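Local coordinates for aminopeptidase N (Francisella tularensis subsp. tularensis, PDB 5DLL), which is a zinc-dependent M1-family aminopeptidase that releases N-terminal amino acids from peptides and probably helps to degrade intracellular peptides left by protein breakdown, at residues I28-L33 against M150-V155; T45-I50 against K101-T106; K70-K75 against Q105-I110. All blocks are in the same frame, centred on the assembly; numbering follows the deposited sequence.

The three contacts are strand pairings in one mixed sheet of the Peptidase M1 N-terminal domain. Strand order runs 150-160, 26-36, 42-52, 101-110, 70-76, so contact 1, contact 2 and contact 3 follow one another across it. Centres of contacts 1 and 2 lie about 9 Å apart, those of 2 and 3 about 11 Å, and those of 1 and 3 about 17 Å. Contacts 2 and 3 use opposite edges of strand 101-110 and share Gln105 and Thr106; Thr106 helps to hold a sodium ion. Along the chain, contacts 2 and 3 are nested inside the loop closed by contact 1, away from the zinc site.

Contact 1: I28-L33 against M150-V155; sequences IDETHL and MAAFTV
The ring of Phe153 carries Thr31 on one face: Thr31 CB sits 4.0 Å from the ring centroid, set toward the rim in a CH-pi contact, and the methyl Thr31 CG2 touches Phe153 CE2 at 3.6 Å. Leu33 CD1 comes up at the edge of the same ring, near its plane. Thr31 places OG1 anti to its carbonyl carbon (chi1 -58°), which turns the hydroxyl from the ring toward Ala151, whose CB it meets at 3.4 Å; the polar partner of this hydroxyl is Tyr143 OH, by a hydrogen bond. The imidazole of His32 slants across Thr154, with His32 NE2 3.6 Å from Thr154 OG1, a packing contact, while Glu30 OE1 lies at the edge of the imidazole, in the ring plane. Thr31, Leu33, Phe153 and Val155 thus make a buried face, and Glu30, His32, Ala152 and Thr154 the more accessible one. Between the two faces runs a parallel ladder in which Thr31 and Thr154 each use both backbone N and O: Thr31 N donates to Ala152 O at 2.9 Å, Thr154 N to Thr31 O at 3.0 Å, and Leu33 N to Thr154 O. The bond from Ala152 N to Asp29 O, 3.0 Å and almost straight at the hydrogen, starts the ladder where the chain turns a corner at Asp29. Before that corner, Ile28 CG2 packs on Ala151 CB at 3.7 Å. Strand 26-36 therefore stands between two neighbours, bonded to strand 150-160 along one edge and to strand 42-52 along the other, where the rings of His32 and Tyr49 meet at a steep angle. Strand 150-160 in turn borders strand 193-195, with Phe153 touching Lys194, and Tyr143 from a loop lies against Ile28, Ala151 and Phe153.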
ATOM      1  N   ILE A  28       9.049 -20.756  24.100  1.00 50.98           N
ATOM      2  CA  ILE A  28      10.417 -20.950  23.628  1.00 44.31           C
ATOM      3  C   ILE A  28      11.237 -19.703  23.927  1.00 44.82           C
ATOM      4  O   ILE A  28      10.903 -18.604  23.481  1.00 57.36           O
ATOM      5  CB  ILE A  28      10.456 -21.259  22.114  1.00 41.90           C
ATOM      6  CG1 ILE A  28       9.532 -22.447  21.806  1.00 36.14           C
ATOM      7  CG2 ILE A  28      11.893 -21.528  21.656  1.00 38.01           C
ATOM      8  CD1 ILE A  28       9.493 -22.871  20.352  1.00 36.21           C
ATOM      9  N   ASP A  29      12.303 -19.892  24.699  1.00 45.65           N
ATOM     10  CA  ASP A  29      13.211 -18.818  25.067  1.00 43.98           C
ATOM     11  C   ASP A  29      14.275 -18.623  23.994  1.00 42.00           C
ATOM     12  O   ASP A  29      14.557 -17.488  23.596  1.00 45.51           O
ATOM     13  CB  ASP A  29      13.876 -19.125  26.416  1.00 50.19           C
ATOM     14  CG  ASP A  29      12.919 -18.984  27.599  1.00 59.26           C
ATOM     15  OD1 ASP A  29      11.803 -18.437  27.423  1.00 63.38           O
ATOM     16  OD2 ASP A  29      13.294 -19.411  28.716  1.00 49.78           O
ATOM     17  N   GLU A  30      14.867 -19.730  23.541  1.00 37.09           N
ATOM     18  CA  GLU A  30      15.935 -19.703  22.543  1.00 39.55           C
ATOM     19  C   GLU A  30      15.755 -20.780  21.483  1.00 39.94           C
ATOM     20  O   GLU A  30      15.183 -21.833  21.738  1.00 39.46           O
ATOM     21  CB  GLU A  30      17.304 -19.887  23.200  1.00 42.81           C
ATOM     22  CG  GLU A  30      17.585 -18.908  24.326  1.00 55.37           C
ATOM     23  CD  GLU A  30      19.046 -18.528  24.423  1.00 64.08           C
ATOM     24  OE1 GLU A  30      19.903 -19.423  24.305  1.00 61.78           O
ATOM     25  OE2 GLU A  30      19.334 -17.326  24.613  1.00 67.75           O
ATOM     26  N   THR A  31      16.280 -20.503  20.295  1.00 44.67           N
ATOM     27  CA  THR A  31      16.199 -21.412  19.162  1.00 38.37           C
ATOM     28  C   THR A  31      17.559 -21.445  18.467  1.00 40.01           C
ATOM     29  O   THR A  31      18.028 -20.423  17.966  1.00 49.77           O
ATOM     30  CB  THR A  31      15.119 -20.933  18.175  1.00 39.68           C
ATOM     31  OG1 THR A  31      13.856 -20.852  18.853  1.00 40.97           O
ATOM     32  CG2 THR A  31      15.010 -21.877  16.983  1.00 41.15           C
ATOM     33  N   HIS A  32      18.201 -22.609  18.467  1.00 40.66           N
ATOM     34  CA  HIS A  32      19.501 -22.778  17.820  1.00 46.78           C
ATOM     35  C   HIS A  32      19.355 -23.710  16.632  1.00 43.09           C
ATOM     36  O   HIS A  32      19.044 -24.886  16.804  1.00 46.17           O
ATOM     37  CB  HIS A  32      20.527 -23.344  18.798  1.00 49.97           C
ATOM     38  CG  HIS A  32      20.842 -22.426  19.934  1.00 58.03           C
ATOM     39  ND1 HIS A  32      19.912 -22.085  20.893  1.00 58.04           N
ATOM     40  CD2 HIS A  32      21.981 -21.774  20.265  1.00 57.84           C
ATOM     41  CE1 HIS A  32      20.465 -21.261  21.763  1.00 58.15           C
ATOM     42  NE2 HIS A  32      21.720 -21.055  21.405  1.00 59.46           N
ATOM     43  N   LEU A  33      19.581 -23.178  15.434  1.00 38.24           N
ATOM     44  CA  LEU A  33      19.435 -23.940  14.200  1.00 38.93           C
ATOM     45  C   LEU A  33      20.780 -24.143  13.513  1.00 37.00           C
ATOM     46  O   LEU A  33      21.675 -23.306  13.623  1.00 34.85           O
ATOM     47  CB  LEU A  33      18.479 -23.226  13.237  1.00 40.81           C
ATOM     48  CG  LEU A  33      17.167 -22.688  13.820  1.00 41.20           C
ATOM     49  CD1 LEU A  33      16.326 -22.062  12.718  1.00 41.64           C
ATOM     50  CD2 LEU A  33      16.390 -23.776  14.544  1.00 41.14           C
ATOM     51  N   MET A 150       7.901 -16.054  20.866  1.00 34.65           N
ATOM     52  CA  MET A 150       9.064 -15.329  20.368  1.00 35.03           C
ATOM     53  C   MET A 150      10.325 -15.801  21.077  1.00 33.63           C
ATOM     54  O   MET A 150      10.341 -15.920  22.302  1.00 33.95           O
ATOM     55  CB  MET A 150       8.901 -13.834  20.619  1.00 38.95           C
ATOM     56  CG  MET A 150       7.670 -13.204  19.983  1.00 40.63           C
ATOM     57  SD  MET A 150       7.413 -11.521  20.575  1.00 44.72           S
ATOM     58  CE  MET A 150       7.166 -11.939  22.301  1.00 53.91           C
ATOM     59  N   ALA A 151      11.386 -16.027  20.305  1.00 32.10           N
ATOM     60  CA  ALA A 151      12.610 -16.623  20.826  1.00 31.58           C
ATOM     61  C   ALA A 151      13.866 -15.959  20.270  1.00 33.13           C
ATOM     62  O   ALA A 151      13.841 -15.355  19.200  1.00 32.46           O
ATOM     63  CB  ALA A 151      12.627 -18.100  20.499  1.00 30.59           C
ATOM     64  N   ALA A 152      14.963 -16.088  21.015  1.00 34.85           N
ATOM     65  CA  ALA A 152      16.275 -15.614  20.579  1.00 36.39           C
ATOM     66  C   ALA A 152      16.929 -16.645  19.654  1.00 37.97           C
ATOM     67  O   ALA A 152      17.136 -17.794  20.043  1.00 35.92           O
ATOM     68  CB  ALA A 152      17.158 -15.342  21.784  1.00 36.79           C
ATOM     69  N   PHE A 153      17.256 -16.220  18.434  1.00 44.07           N
ATOM     70  CA  PHE A 153      17.740 -17.126  17.386  1.00 46.60           C
ATOM     71  C   PHE A 153      19.255 -17.079  17.187  1.00 46.06           C
ATOM     72  O   PHE A 153      19.809 -16.017  16.908  1.00 47.95           O
ATOM     73  CB  PHE A 153      17.077 -16.787  16.044  1.00 45.54           C
ATOM     74  CG  PHE A 153      15.708 -17.382  15.868  1.00 43.62           C
ATOM     75  CD1 PHE A 153      14.603 -16.814  16.486  1.00 44.64           C
ATOM     76  CD2 PHE A 153      15.518 -18.495  15.061  1.00 40.00           C
ATOM     77  CE1 PHE A 153      13.337 -17.348  16.313  1.00 45.31           C
ATOM     78  CE2 PHE A 153      14.252 -19.032  14.882  1.00 40.95           C
ATOM     79  CZ  PHE A 153      13.160 -18.460  15.508  1.00 39.06           C
ATOM     80  N   THR A 154      19.908 -18.232  17.323  1.00 43.76           N
ATOM     81  CA  THR A 154      21.270 -18.427  16.822  1.00 42.23           C
ATOM     82  C   THR A 154      21.169 -19.391  15.658  1.00 37.90           C
ATOM     83  O   THR A 154      20.487 -20.406  15.758  1.00 33.22           O
ATOM     84  CB  THR A 154      22.202 -19.046  17.878  1.00 46.12           C
ATOM     85  OG1 THR A 154      22.086 -18.319  19.108  1.00 49.22           O
ATOM     86  CG2 THR A 154      23.656 -19.029  17.392  1.00 43.88           C
ATOM     87  N   VAL A 155      21.848 -19.080  14.558  1.00 36.80           N
ATOM     88  CA  VAL A 155      21.669 -19.816  13.307  1.00 35.60           C
ATOM     89  C   VAL A 155      23.009 -20.051  12.610  1.00 36.53           C
ATOM     90  O   VAL A 155      23.646 -19.097  12.181  1.00 41.04           O
ATOM     91  CB  VAL A 155      20.736 -19.032  12.341  1.00 34.44           C
ATOM     92  CG1 VAL A 155      20.611 -19.739  10.993  1.00 33.64           C
ATOM     93  CG2 VAL A 155      19.362 -18.806  12.968  1.00 31.58           C
TER

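Contact 2: T45-I50 against K101-T106; sequences TANLYI and KFVLQT. With NA (sodium ion), chain R.
Ile50 packs over one face of the Phe102 ring, with CB 4.1 Å from the centroid in a CH-pi contact and Ile50 CD1 3.7 Å from Phe102 CE2. Phe102 has CG between its backbone N and carbonyl carbon (chi1 63°), an orientation that turns the ring across Ile50. On the other face of the sheet Tyr49 lies alongside Val103, Tyr49 CE1 3.5 Å from Val103 CG2, and the amides of Asn47 and Gln105 run side by side with planes 32° apart, Asn47 ND2 resting 3.7 Å from Gln105 CG. The backbone sets this register through three hydrogen-bonded pairs, Ala46-Thr106, Leu48-Leu104 and Ile50-Phe102, each closed by two N-H to O bonds; Leu48 N to Leu104 O (3.0 Å) is nearly straight at the hydrogen. Thr106 O receives Ala46 N at 2.9 Å and also binds the sodium ion at 2.2 Å. Thr106 OG1 is a second ligand, and Val44 O and Thr141 OG1 provide two more. Farther out, Leu62 of strand 62-65 covers Ile50, Phe102 and Leu104. This regular antiparallel pair, largely apolar on its buried face with Thr106 the polar exception, forms part of the mixed sheet of the M1 N-terminal domain, with a sodium site at one end.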
ATOM      1  N   THR A  45      19.009 -29.368  11.910  1.00 40.66           N
ATOM      2  CA  THR A  45      19.104 -29.636  13.342  1.00 39.90           C
ATOM      3  C   THR A  45      18.605 -28.403  14.079  1.00 36.76           C
ATOM      4  O   THR A  45      18.905 -27.284  13.674  1.00 33.86           O
ATOM      5  CB  THR A  45      20.557 -29.914  13.780  1.00 43.33           C
ATOM      6  OG1 THR A  45      21.170 -30.845  12.877  1.00 44.22           O
ATOM      7  CG2 THR A  45      20.595 -30.478  15.205  1.00 43.77           C
ATOM      8  N   ALA A  46      17.848 -28.603  15.155  1.00 37.48           N
ATOM      9  CA  ALA A  46      17.278 -27.488  15.913  1.00 36.68           C
ATOM     10  C   ALA A  46      17.181 -27.802  17.399  1.00 40.67           C
ATOM     11  O   ALA A  46      16.551 -28.787  17.789  1.00 37.22           O
ATOM     12  CB  ALA A  46      15.907 -27.114  15.373  1.00 33.19           C
ATOM     13  N   ASN A  47      17.800 -26.951  18.216  1.00 44.71           N
ATOM     14  CA  ASN A  47      17.728 -27.064  19.665  1.00 46.79           C
ATOM     15  C   ASN A  47      16.778 -26.018  20.216  1.00 41.98           C
ATOM     16  O   ASN A  47      17.089 -24.831  20.216  1.00 48.64           O
ATOM     17  CB  ASN A  47      19.106 -26.878  20.291  1.00 53.91           C
ATOM     18  CG  ASN A  47      19.944 -28.130  20.235  1.00 51.91           C
ATOM     19  OD1 ASN A  47      20.350 -28.656  21.266  1.00 64.54           O
ATOM     20  ND2 ASN A  47      20.214 -28.615  19.030  1.00 55.71           N
ATOM     21  N   LEU A  48      15.623 -26.473  20.685  1.00 41.46           N
ATOM     22  CA  LEU A  48      14.584 -25.598  21.205  1.00 39.61           C
ATOM     23  C   LEU A  48      14.634 -25.637  22.718  1.00 40.27           C
ATOM     24  O   LEU A  48      14.448 -26.700  23.316  1.00 35.59           O
ATOM     25  CB  LEU A  48      13.201 -26.065  20.729  1.00 39.98           C
ATOM     26  CG  LEU A  48      12.749 -25.616  19.337  1.00 40.21           C
ATOM     27  CD1 LEU A  48      13.876 -25.680  18.320  1.00 43.32           C
ATOM     28  CD2 LEU A  48      11.559 -26.445  18.877  1.00 42.24           C
ATOM     29  N   TYR A  49      14.887 -24.484  23.333  1.00 44.15           N
ATOM     30  CA  TYR A  49      14.932 -24.381  24.790  1.00 44.70           C
ATOM     31  C   TYR A  49      13.583 -23.890  25.284  1.00 41.86           C
ATOM     32  O   TYR A  49      13.273 -22.707  25.224  1.00 40.84           O
ATOM     33  CB  TYR A  49      16.089 -23.494  25.235  1.00 42.46           C
ATOM     34  CG  TYR A  49      17.417 -24.092  24.831  1.00 42.49           C
ATOM     35  CD1 TYR A  49      18.063 -25.011  25.644  1.00 44.59           C
ATOM     36  CD2 TYR A  49      18.001 -23.777  23.613  1.00 41.97           C
ATOM     37  CE1 TYR A  49      19.268 -25.578  25.266  1.00 43.16           C
ATOM     38  CE2 TYR A  49      19.202 -24.342  23.228  1.00 40.32           C
ATOM     39  CZ  TYR A  49      19.830 -25.238  24.059  1.00 39.82           C
ATOM     40  OH  TYR A  49      21.025 -25.790  23.671  1.00 44.82           O
ATOM     41  N   ILE A  50      12.793 -24.843  25.768  1.00 45.00           N
ATOM     42  CA  ILE A  50      11.366 -24.672  25.987  1.00 43.28           C
ATOM     43  C   ILE A  50      11.047 -24.646  27.480  1.00 45.49           C
ATOM     44  O   ILE A  50      11.701 -25.321  28.279  1.00 45.07           O
ATOM     45  CB  ILE A  50      10.596 -25.832  25.313  1.00 40.04           C
ATOM     46  CG1 ILE A  50      10.901 -25.870  23.808  1.00 39.19           C
ATOM     47  CG2 ILE A  50       9.097 -25.712  25.550  1.00 40.20           C
ATOM     48  CD1 ILE A  50      10.588 -27.197  23.155  1.00 43.91           C
ATOM     49  N   LYS A 101      10.725 -27.531  32.233  1.00 62.38           N
ATOM     50  CA  LYS A 101      11.822 -26.847  31.556  1.00 64.21           C
ATOM     51  C   LYS A 101      12.724 -27.895  30.912  1.00 60.79           C
ATOM     52  O   LYS A 101      13.195 -28.810  31.590  1.00 69.65           O
ATOM     53  CB  LYS A 101      12.608 -26.008  32.567  1.00 69.18           C
ATOM     54  CG  LYS A 101      13.331 -24.804  31.982  1.00 71.80           C
ATOM     55  CD  LYS A 101      13.814 -23.872  33.087  1.00 77.69           C
ATOM     56  CE  LYS A 101      14.391 -22.574  32.539  1.00 75.79           C
ATOM     57  NZ  LYS A 101      15.639 -22.786  31.752  1.00 68.60           N
ATOM     58  N   PHE A 102      12.952 -27.771  29.605  1.00 56.43           N
ATOM     59  CA  PHE A 102      13.728 -28.773  28.864  1.00 52.56           C
ATOM     60  C   PHE A 102      14.268 -28.265  27.525  1.00 50.02           C
ATOM     61  O   PHE A 102      13.838 -27.232  27.010  1.00 46.31           O
ATOM     62  CB  PHE A 102      12.883 -30.033  28.628  1.00 46.39           C
ATOM     63  CG  PHE A 102      11.663 -29.804  27.768  1.00 44.96           C
ATOM     64  CD1 PHE A 102      10.500 -29.270  28.312  1.00 44.93           C
ATOM     65  CD2 PHE A 102      11.669 -30.137  26.420  1.00 48.11           C
ATOM     66  CE1 PHE A 102       9.376 -29.062  27.531  1.00 38.41           C
ATOM     67  CE2 PHE A 102      10.543 -29.937  25.634  1.00 41.91           C
ATOM     68  CZ  PHE A 102       9.398 -29.395  26.191  1.00 38.87           C
ATOM     69  N   VAL A 103      15.216 -29.017  26.973  1.00 48.51           N
ATOM     70  CA  VAL A 103      15.746 -28.762  25.638  1.00 44.74           C
ATOM     71  C   VAL A 103      15.327 -29.909  24.712  1.00 48.07           C
ATOM     72  O   VAL A 103      15.465 -31.084  25.062  1.00 51.31           O
ATOM     73  CB  VAL A 103      17.285 -28.554  25.634  1.00 44.20           C
ATOM     74  CG1 VAL A 103      18.001 -29.544  26.542  1.00 46.80           C
ATOM     75  CG2 VAL A 103      17.842 -28.626  24.218  1.00 41.85           C
ATOM     76  N   LEU A 104      14.805 -29.553  23.540  1.00 42.03           N
ATOM     77  CA  LEU A 104      14.361 -30.527  22.558  1.00 41.51           C
ATOM     78  C   LEU A 104      15.155 -30.387  21.264  1.00 40.81           C
ATOM     79  O   LEU A 104      15.045 -29.376  20.577  1.00 51.71           O
ATOM     80  CB  LEU A 104      12.876 -30.326  22.271  1.00 45.76           C
ATOM     81  CG  LEU A 104      12.255 -31.279  21.249  1.00 48.97           C
ATOM     82  CD1 LEU A 104      12.366 -32.719  21.722  1.00 53.21           C
ATOM     83  CD2 LEU A 104      10.805 -30.904  20.984  1.00 50.91           C
ATOM     84  N   GLN A 105      15.943 -31.407  20.933  1.00 41.29           N
ATOM     85  CA  GLN A 105      16.690 -31.433  19.683  1.00 42.31           C
ATOM     86  C   GLN A 105      15.975 -32.276  18.641  1.00 42.13           C
ATOM     87  O   GLN A 105      15.626 -33.418  18.913  1.00 39.07           O
ATOM     88  CB  GLN A 105      18.092 -32.001  19.904  1.00 52.74           C
ATOM     89  CG  GLN A 105      18.937 -32.032  18.635  1.00 62.63           C
ATOM     90  CD  GLN A 105      20.307 -32.633  18.848  1.00 72.95           C
ATOM     91  OE1 GLN A 105      20.860 -32.580  19.945  1.00 88.41           O
ATOM     92  NE2 GLN A 105      20.864 -33.214  17.794  1.00 86.33           N
ATOM     93  N   THR A 106      15.780 -31.714  17.448  1.00 45.79           N
ATOM     94  CA  THR A 106      15.254 -32.456  16.301  1.00 43.43           C
ATOM     95  C   THR A 106      16.159 -32.260  15.092  1.00 42.69           C
ATOM     96  O   THR A 106      16.470 -31.120  14.732  1.00 49.15           O
ATOM     97  CB  THR A 106      13.837 -31.986  15.882  1.00 47.35           C
ATOM     98  OG1 THR A 106      13.910 -30.696  15.239  1.00 59.20           O
ATOM     99  CG2 THR A 106      12.893 -31.933  17.078  1.00 45.88           C
TER
HETATM  100 NA    NA R 917      15.175 -30.002  13.263  1.00 56.96          NA

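Contact 3: K70-K75 against Q105-I110; sequences KLLSIK and QTVVEI. With NA (sodium ion), chain R.
A classic beta bulge breaks the antiparallel register: Leu72 and Ser73 both face Val107, and both of their amides turn to one carbonyl. Leu72 N reaches Val107 O at 3.1 Å, while the bond from Ser73 N to that oxygen is weak at 3.4 Å. Leu72 departs from extended geometry (phi -91°, psi -22°), which lets the extra residue fit and shifts the pairing by one. Before the bulge Lys70 pairs with Glu109; Ser73 opposite Val107 resumes the ladder, and Lys75 with Gln105 follows. Val107 N answers Ser73 O at 3.1 Å, coming from above the carbonyl plane, and the Lys70-Glu109 and Lys75-Gln105 pairs are each closed by two bonds. Leu72 CD1 slants over Glu109 CB at 4.1 Å and also touches Val107 CG1. Lys70 and Glu109 carry opposite charges whose ends, Lys70 NZ and Glu109 OE1, stay 4.5 Å apart, beyond a salt bridge, so any attraction between them is probably only long-range. Lys75 runs alongside Gln105, its chain bent at chi3 (-67°), which brings Lys75 CE 3.5 Å from Gln105 OE1. Ser73 OG bonds a water at 2.6 Å that gives a weak, long second bond to Gln105 O. On the other face Leu71 CD1 packs near Val108 CG2, and the side chain of Val108 borders the sodium ion, which is bound through Thr106. Strand 70-76 is thereby joined to one edge of strand 101-110, whose other edge pairs with strand 42-52, where Val107 touches Arg43 and Thr45. Strand 79-80 flanks strand 70-76 on its far side, with Ser73 and Lys75 touching His80, while Phe86 from a loop and Leu93 of strand 92-95 pack against Leu71 and Ile74.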
ATOM      1  N   LYS A  70      10.827 -34.733   7.028  1.00 44.28           N
ATOM      2  CA  LYS A  70      11.305 -36.083   7.308  1.00 48.53           C
ATOM      3  C   LYS A  70      12.086 -36.052   8.618  1.00 42.23           C
ATOM      4  O   LYS A  70      13.171 -35.485   8.677  1.00 47.33           O
ATOM      5  CB  LYS A  70      12.181 -36.603   6.167  1.00 53.04           C
ATOM      6  CG  LYS A  70      12.436 -38.099   6.232  1.00 65.32           C
ATOM      7  CD  LYS A  70      13.432 -38.541   5.175  1.00 74.49           C
ATOM      8  CE  LYS A  70      13.878 -39.976   5.407  1.00 80.07           C
ATOM      9  NZ  LYS A  70      15.069 -40.319   4.585  1.00 89.03           N
ATOM     10  N   LEU A  71      11.517 -36.649   9.663  1.00 38.58           N
ATOM     11  CA  LEU A  71      12.130 -36.676  10.988  1.00 40.29           C
ATOM     12  C   LEU A  71      13.182 -37.779  11.101  1.00 41.71           C
ATOM     13  O   LEU A  71      12.837 -38.955  11.172  1.00 45.53           O
ATOM     14  CB  LEU A  71      11.057 -36.895  12.056  1.00 44.37           C
ATOM     15  CG  LEU A  71      11.538 -36.992  13.507  1.00 50.72           C
ATOM     16  CD1 LEU A  71      12.191 -35.686  13.936  1.00 50.36           C
ATOM     17  CD2 LEU A  71      10.381 -37.346  14.427  1.00 51.24           C
ATOM     18  N   LEU A  72      14.454 -37.393  11.147  1.00 39.86           N
ATOM     19  CA  LEU A  72      15.555 -38.349  11.260  1.00 43.26           C
ATOM     20  C   LEU A  72      15.953 -38.634  12.703  1.00 44.82           C
ATOM     21  O   LEU A  72      16.562 -39.665  12.983  1.00 56.82           O
ATOM     22  CB  LEU A  72      16.785 -37.838  10.505  1.00 43.52           C
ATOM     23  CG  LEU A  72      16.569 -37.444   9.046  1.00 44.34           C
ATOM     24  CD1 LEU A  72      17.873 -36.958   8.437  1.00 42.97           C
ATOM     25  CD2 LEU A  72      16.002 -38.615   8.258  1.00 48.75           C
ATOM     26  N   SER A  73      15.636 -37.722  13.617  1.00 44.29           N
ATOM     27  CA  SER A  73      16.081 -37.854  15.004  1.00 46.67           C
ATOM     28  C   SER A  73      15.336 -36.907  15.932  1.00 42.83           C
ATOM     29  O   SER A  73      14.928 -35.819  15.527  1.00 47.94           O
ATOM     30  CB  SER A  73      17.587 -37.586  15.118  1.00 45.84           C
ATOM     31  OG  SER A  73      17.998 -37.572  16.474  1.00 47.51           O
ATOM     32  N   ILE A  74      15.178 -37.335  17.181  1.00 40.90           N
ATOM     33  CA  ILE A  74      14.514 -36.536  18.205  1.00 40.61           C
ATOM     34  C   ILE A  74      15.007 -36.944  19.592  1.00 43.75           C
ATOM     35  O   ILE A  74      14.994 -38.128  19.948  1.00 44.76           O
ATOM     36  CB  ILE A  74      12.974 -36.649  18.112  1.00 43.10           C
ATOM     37  CG1 ILE A  74      12.301 -35.793  19.187  1.00 45.15           C
ATOM     38  CG2 ILE A  74      12.510 -38.097  18.225  1.00 49.42           C
ATOM     39  CD1 ILE A  74      10.810 -35.634  18.984  1.00 49.61           C
ATOM     40  N   LYS A  75      15.458 -35.953  20.361  1.00 43.81           N
ATOM     41  CA  LYS A  75      15.949 -36.170  21.719  1.00 44.60           C
ATOM     42  C   LYS A  75      15.413 -35.085  22.641  1.00 42.93           C
ATOM     43  O   LYS A  75      15.383 -33.916  22.271  1.00 39.75           O
ATOM     44  CB  LYS A  75      17.480 -36.147  21.751  1.00 47.10           C
ATOM     45  CG  LYS A  75      18.141 -36.998  20.680  1.00 50.75           C
ATOM     46  CD  LYS A  75      19.616 -37.224  20.972  1.00 58.55           C
ATOM     47  CE  LYS A  75      20.420 -35.940  20.870  1.00 62.38           C
ATOM     48  NZ  LYS A  75      21.883 -36.217  20.920  1.00 65.06           N
ATOM     49  N   GLN A 105      15.943 -31.407  20.933  1.00 41.29           N
ATOM     50  CA  GLN A 105      16.690 -31.433  19.683  1.00 42.31           C
ATOM     51  C   GLN A 105      15.975 -32.276  18.641  1.00 42.13           C
ATOM     52  O   GLN A 105      15.626 -33.418  18.913  1.00 39.07           O
ATOM     53  CB  GLN A 105      18.092 -32.001  19.904  1.00 52.74           C
ATOM     54  CG  GLN A 105      18.937 -32.032  18.635  1.00 62.63           C
ATOM     55  CD  GLN A 105      20.307 -32.633  18.848  1.00 72.95           C
ATOM     56  OE1 GLN A 105      20.860 -32.580  19.945  1.00 88.41           O
ATOM     57  NE2 GLN A 105      20.864 -33.214  17.794  1.00 86.33           N
ATOM     58  N   THR A 106      15.780 -31.714  17.448  1.00 45.79           N
ATOM     59  CA  THR A 106      15.254 -32.456  16.301  1.00 43.43           C
ATOM     60  C   THR A 106      16.159 -32.260  15.092  1.00 42.69           C
ATOM     61  O   THR A 106      16.470 -31.120  14.732  1.00 49.15           O
ATOM     62  CB  THR A 106      13.837 -31.986  15.882  1.00 47.35           C
ATOM     63  OG1 THR A 106      13.910 -30.696  15.239  1.00 59.20           O
ATOM     64  CG2 THR A 106      12.893 -31.933  17.078  1.00 45.88           C
ATOM     65  N   VAL A 107      16.558 -33.361  14.459  1.00 42.64           N
ATOM     66  CA  VAL A 107      17.150 -33.307  13.121  1.00 40.65           C
ATOM     67  C   VAL A 107      16.067 -33.658  12.111  1.00 38.87           C
ATOM     68  O   VAL A 107      15.316 -34.611  12.310  1.00 41.64           O
ATOM     69  CB  VAL A 107      18.342 -34.269  12.954  1.00 39.52           C
ATOM     70  CG1 VAL A 107      18.927 -34.150  11.552  1.00 37.23           C
ATOM     71  CG2 VAL A 107      19.405 -33.984  14.006  1.00 41.53           C
ATOM     72  N   VAL A 108      16.004 -32.880  11.032  1.00 42.01           N
ATOM     73  CA  VAL A 108      14.954 -32.981  10.015  1.00 41.09           C
ATOM     74  C   VAL A 108      15.586 -32.810   8.630  1.00 43.42           C
ATOM     75  O   VAL A 108      16.602 -32.132   8.498  1.00 46.42           O
ATOM     76  CB  VAL A 108      13.867 -31.900  10.264  1.00 40.42           C
ATOM     77  CG1 VAL A 108      13.129 -31.500   8.993  1.00 45.72           C
ATOM     78  CG2 VAL A 108      12.879 -32.371  11.321  1.00 39.92           C
ATOM     79  N   GLU A 109      14.988 -33.427   7.610  1.00 46.77           N
ATOM     80  CA  GLU A 109      15.442 -33.276   6.222  1.00 44.95           C
ATOM     81  C   GLU A 109      14.323 -32.710   5.347  1.00 40.39           C
ATOM     82  O   GLU A 109      13.161 -33.070   5.507  1.00 40.54           O
ATOM     83  CB  GLU A 109      15.910 -34.623   5.672  1.00 51.29           C
ATOM     84  CG  GLU A 109      16.510 -34.569   4.275  1.00 55.36           C
ATOM     85  CD  GLU A 109      16.792 -35.951   3.727  1.00 60.95           C
ATOM     86  OE1 GLU A 109      17.615 -36.670   4.333  1.00 61.72           O
ATOM     87  OE2 GLU A 109      16.186 -36.320   2.696  1.00 67.36           O
ATOM     88  N   ILE A 110      14.685 -31.834   4.414  1.00 39.54           N
ATOM     89  CA  ILE A 110      13.712 -31.167   3.546  1.00 40.63           C
ATOM     90  C   ILE A 110      14.259 -30.965   2.136  1.00 42.80           C
ATOM     91  O   ILE A 110      15.469 -30.999   1.913  1.00 42.54           O
ATOM     92  CB  ILE A 110      13.290 -29.794   4.113  1.00 40.56           C
ATOM     93  CG1 ILE A 110      14.516 -28.899   4.335  1.00 43.38           C
ATOM     94  CG2 ILE A 110      12.518 -29.970   5.413  1.00 40.57           C
ATOM     95  CD1 ILE A 110      14.184 -27.502   4.812  1.00 43.36           C
TER
HETATM   96 NA    NA R 917      15.175 -30.002  13.263  1.00 56.96          NA
HETATM   97  O   HOH W   1      18.020 -35.072  17.206  1.00 43.29           O